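Local coordinates for hypothetical protein TM1012 (Thermotoga maritima, PDB 2FCL) that is of unknown function but probably transfers nucleotidyl groups, as a putative nucleotidyltransferase related to the aminoglycoside 2''-adenylyltransferases, at residues A[17-21]-A[53-57]. Residues are numbered along the deposited sequence; the frame is centred on the assembly and turned at random. Where two conformers were deposited one is given.
With EDO (1,2-ethanediol), chain D.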
ATOM      1  N   GLU A  17      -1.785  -7.749 -16.139  1.00 13.65           N
ATOM      2  CA  GLU A  17      -2.858  -8.130 -15.213  1.00 14.36           C
ATOM      3  C   GLU A  17      -2.900  -7.189 -14.002  1.00 12.66           C
ATOM      4  O   GLU A  17      -3.982  -6.853 -13.511  1.00 12.38           O
ATOM      5  CB  GLU A  17      -2.756  -9.595 -14.764  1.00 16.82           C
ATOM      6  CG  GLU A  17      -1.430 -10.027 -14.170  1.00 18.98           C
ATOM      7  CD  GLU A  17      -0.426 -10.571 -15.213  1.00 23.60           C
ATOM      8  OE1 GLU A  17      -0.479 -10.183 -16.411  1.00 21.74           O
ATOM      9  OE2 GLU A  17       0.436 -11.387 -14.816  1.00 28.99           O
ATOM     10  N   TYR A  18      -1.732  -6.754 -13.541  1.00 11.85           N
ATOM     11  CA  TYR A  18      -1.659  -5.811 -12.420  1.00 11.44           C
ATOM     12  C   TYR A  18      -2.059  -4.417 -12.841  1.00 11.29           C
ATOM     13  O   TYR A  18      -2.743  -3.732 -12.102  1.00 10.71           O
ATOM     14  CB  TYR A  18      -0.276  -5.835 -11.765  1.00 12.77           C
ATOM     15  CG  TYR A  18      -0.130  -7.006 -10.819  1.00 14.79           C
ATOM     16  CD1 TYR A  18       0.233  -8.279 -11.260  1.00 21.00           C
ATOM     17  CD2 TYR A  18      -0.436  -6.838  -9.469  1.00 18.17           C
ATOM     18  CE1 TYR A  18       0.294  -9.359 -10.351  1.00 20.28           C
ATOM     19  CE2 TYR A  18      -0.361  -7.877  -8.576  1.00 19.17           C
ATOM     20  CZ  TYR A  18       0.005  -9.130  -9.016  1.00 18.71           C
ATOM     21  OH  TYR A  18       0.062 -10.130  -8.077  1.00 22.26           O
ATOM     22  N   LEU A  19      -1.687  -4.004 -14.041  1.00 11.54           N
ATOM     23  CA  LEU A  19      -2.108  -2.716 -14.542  1.00 11.71           C
ATOM     24  C   LEU A  19      -3.631  -2.655 -14.644  1.00 11.01           C
ATOM     25  O   LEU A  19      -4.241  -1.629 -14.334  1.00  9.93           O
ATOM     26  CB  LEU A  19      -1.470  -2.429 -15.908  1.00 12.00           C
ATOM     27  CG  LEU A  19      -1.752  -1.053 -16.506  1.00 15.69           C
ATOM     28  CD1 LEU A  19      -1.137   0.066 -15.674  1.00 18.61           C
ATOM     29  CD2 LEU A  19      -1.272  -0.993 -17.936  1.00 15.76           C
ATOM     30  N   ARG A  20      -4.251  -3.737 -15.105  1.00 10.17           N
ATOM     31  CA  ARG A  20      -5.692  -3.752 -15.255  1.00 10.03           C
ATOM     32  C   ARG A  20      -6.413  -3.669 -13.913  1.00  9.10           C
ATOM     33  O   ARG A  20      -7.433  -2.978 -13.800  1.00  9.12           O
ATOM     34  CB  ARG A  20      -6.120  -4.995 -16.021  1.00 10.93           C
ATOM     35  CG  ARG A  20      -5.731  -4.971 -17.482  1.00 12.45           C
ATOM     36  CD  ARG A  20      -6.482  -6.036 -18.271  1.00 16.62           C
ATOM     37  NE  ARG A  20      -6.352  -7.386 -17.716  1.00 19.81           N
ATOM     38  CZ  ARG A  20      -5.432  -8.290 -18.056  1.00 20.07           C
ATOM     39  NH1 ARG A  20      -4.501  -8.038 -18.973  1.00 21.95           N
ATOM     40  NH2 ARG A  20      -5.461  -9.474 -17.463  1.00 22.08           N
ATOM     41  N   VAL A  21      -5.901  -4.369 -12.902  1.00  8.41           N
ATOM     42  CA  VAL A  21      -6.501  -4.261 -11.576  1.00  8.67           C
ATOM     43  C   VAL A  21      -6.270  -2.873 -10.989  1.00  8.35           C
ATOM     44  O   VAL A  21      -7.190  -2.291 -10.387  1.00  8.56           O
ATOM     45  CB  VAL A  21      -6.037  -5.391 -10.645  1.00  9.80           C
ATOM     46  CG1 VAL A  21      -6.465  -5.146  -9.195  1.00 10.11           C
ATOM     47  CG2 VAL A  21      -6.587  -6.703 -11.141  1.00 10.89           C
ATOM     48  N   VAL A  53       6.024  -7.896  -8.801  1.00 19.43           N
ATOM     49  CA  VAL A  53       4.817  -7.438  -8.134  1.00 19.31           C
ATOM     50  C   VAL A  53       4.023  -8.639  -7.770  1.00 21.58           C
ATOM     51  O   VAL A  53       3.636  -9.413  -8.632  1.00 20.93           O
ATOM     52  CB  VAL A  53       4.021  -6.439  -8.975  1.00 17.77           C
ATOM     53  CG1 VAL A  53       2.696  -6.092  -8.312  1.00 19.41           C
ATOM     54  CG2 VAL A  53       4.850  -5.184  -9.136  1.00 18.86           C
ATOM     55  N   HIS A  54       3.843  -8.797  -6.466  1.00 23.25           N
ATOM     56  CA  HIS A  54       3.008  -9.846  -5.916  0.50 22.97           C
ATOM     57  C   HIS A  54       1.985  -9.201  -4.999  1.00 21.50           C
ATOM     58  O   HIS A  54       2.320  -8.677  -3.910  1.00 24.71           O
ATOM     59  CB  HIS A  54       3.843 -10.890  -5.168  0.50 24.62           C
ATOM     60  CG  HIS A  54       4.777 -11.656  -6.053  0.50 24.72           C
ATOM     61  ND1 HIS A  54       6.146 -11.530  -5.975  0.50 28.02           N
ATOM     62  CD2 HIS A  54       4.536 -12.537  -7.053  0.50 25.26           C
ATOM     63  CE1 HIS A  54       6.710 -12.310  -6.879  0.50 25.35           C
ATOM     64  NE2 HIS A  54       5.756 -12.932  -7.548  0.50 26.64           N
ATOM     65  N   ASP A  55       0.741  -9.227  -5.466  1.00 17.51           N
ATOM     66  CA  ASP A  55      -0.404  -8.677  -4.773  1.00 15.19           C
ATOM     67  C   ASP A  55      -0.336  -7.167  -4.851  1.00 12.99           C
ATOM     68  O   ASP A  55       0.654  -6.596  -5.308  1.00 13.77           O
ATOM     69  CB  ASP A  55      -0.465  -9.084  -3.304  1.00 19.29           C
ATOM     70  CG  ASP A  55      -0.124 -10.525  -3.071  1.00 27.22           C
ATOM     71  OD1 ASP A  55      -0.899 -11.378  -3.527  1.00 28.86           O
ATOM     72  OD2 ASP A  55       0.909 -10.783  -2.411  1.00 32.42           O
ATOM     73  N   ILE A  56      -1.402  -6.540  -4.362  1.00 10.36           N
ATOM     74  CA  ILE A  56      -1.482  -5.102  -4.283  1.00 10.08           C
ATOM     75  C   ILE A  56      -1.803  -4.707  -2.856  1.00 10.59           C
ATOM     76  O   ILE A  56      -2.713  -5.266  -2.250  1.00 12.57           O
ATOM     77  CB  ILE A  56      -2.540  -4.557  -5.241  1.00  9.97           C
ATOM     78  CG1 ILE A  56      -2.195  -4.956  -6.675  1.00 10.94           C
ATOM     79  CG2 ILE A  56      -2.694  -3.041  -5.082  1.00 10.50           C
ATOM     80  CD1 ILE A  56      -3.194  -4.491  -7.688  1.00 12.33           C
ATOM     81  N   ASP A  57      -1.083  -3.710  -2.354  1.00  9.53           N
ATOM     82  CA  ASP A  57      -1.266  -3.179  -1.013  1.00  9.63           C
ATOM     83  C   ASP A  57      -1.746  -1.754  -1.110  1.00  8.90           C
ATOM     84  O   ASP A  57      -1.105  -0.929  -1.763  1.00  9.83           O
ATOM     85  CB  ASP A  57       0.043  -3.218  -0.216  1.00 10.67           C
ATOM     86  CG  ASP A  57       0.559  -4.625   0.025  1.00 17.51           C
ATOM     87  OD1 ASP A  57      -0.222  -5.593  -0.011  1.00 17.95           O
ATOM     88  OD2 ASP A  57       1.777  -4.730   0.277  1.00 22.82           O
TER
HETATM   89  C1  EDO D 160       2.139  -4.775  -4.235  1.00 18.74           C
HETATM   90  O1  EDO D 160       2.393  -5.729  -3.169  1.00 24.59           O
HETATM   91  C2  EDO D 160       1.752  -3.460  -3.590  1.00 11.61           C
HETATM   92  O2  EDO D 160       0.784  -2.565  -4.066  1.00 19.99           O
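Y18 reaches from helix 16-22 to loop 53-56, and its hydroxyl accepts a nearly straight hydrogen bond from the backbone amide of D55 (N to Y18 OH 2.8 Å, N-H...O angle 168°). D55 N lies near the ring plane, alongside the CE2-CZ edge. Apolar contacts hold the ring itself. One methyl of V53 sits over a ring face in a CH-pi contact, CG1 3.8 Å from the centroid and displaced toward the CD2-CE2 rim; chi1 of 174°, with CG1 anti to the backbone N, sends this methyl to the tyrosine. At the ring edge, I56 CG1 approaches Y18 CD2 at 3.8 Å. The extended I56 side chain (chi2 179°) carries CD1 onward to V21 CG1, 3.7 Å away, on the same side of the helix as Y18. With a phenylalanine in place of Y18 the apolar packing could remain, but the D55 amide would probably lose its acceptor and the loop a tie to the helix. Where the loop runs into strand 57-60, 1,2-ethanediol receives a hydrogen bond from D57 N to its O2 (2.8 Å) and gives one from O1 to H54 O (3.0 Å). V53 and I56 also touch L42 of helix 40-46, while Y18 and V21 meet I100. The N-terminal helix packs on the loop joining helix 40-46 to strand 57-60, an alpha/beta framework consistent with the nucleotidyltransferase fold.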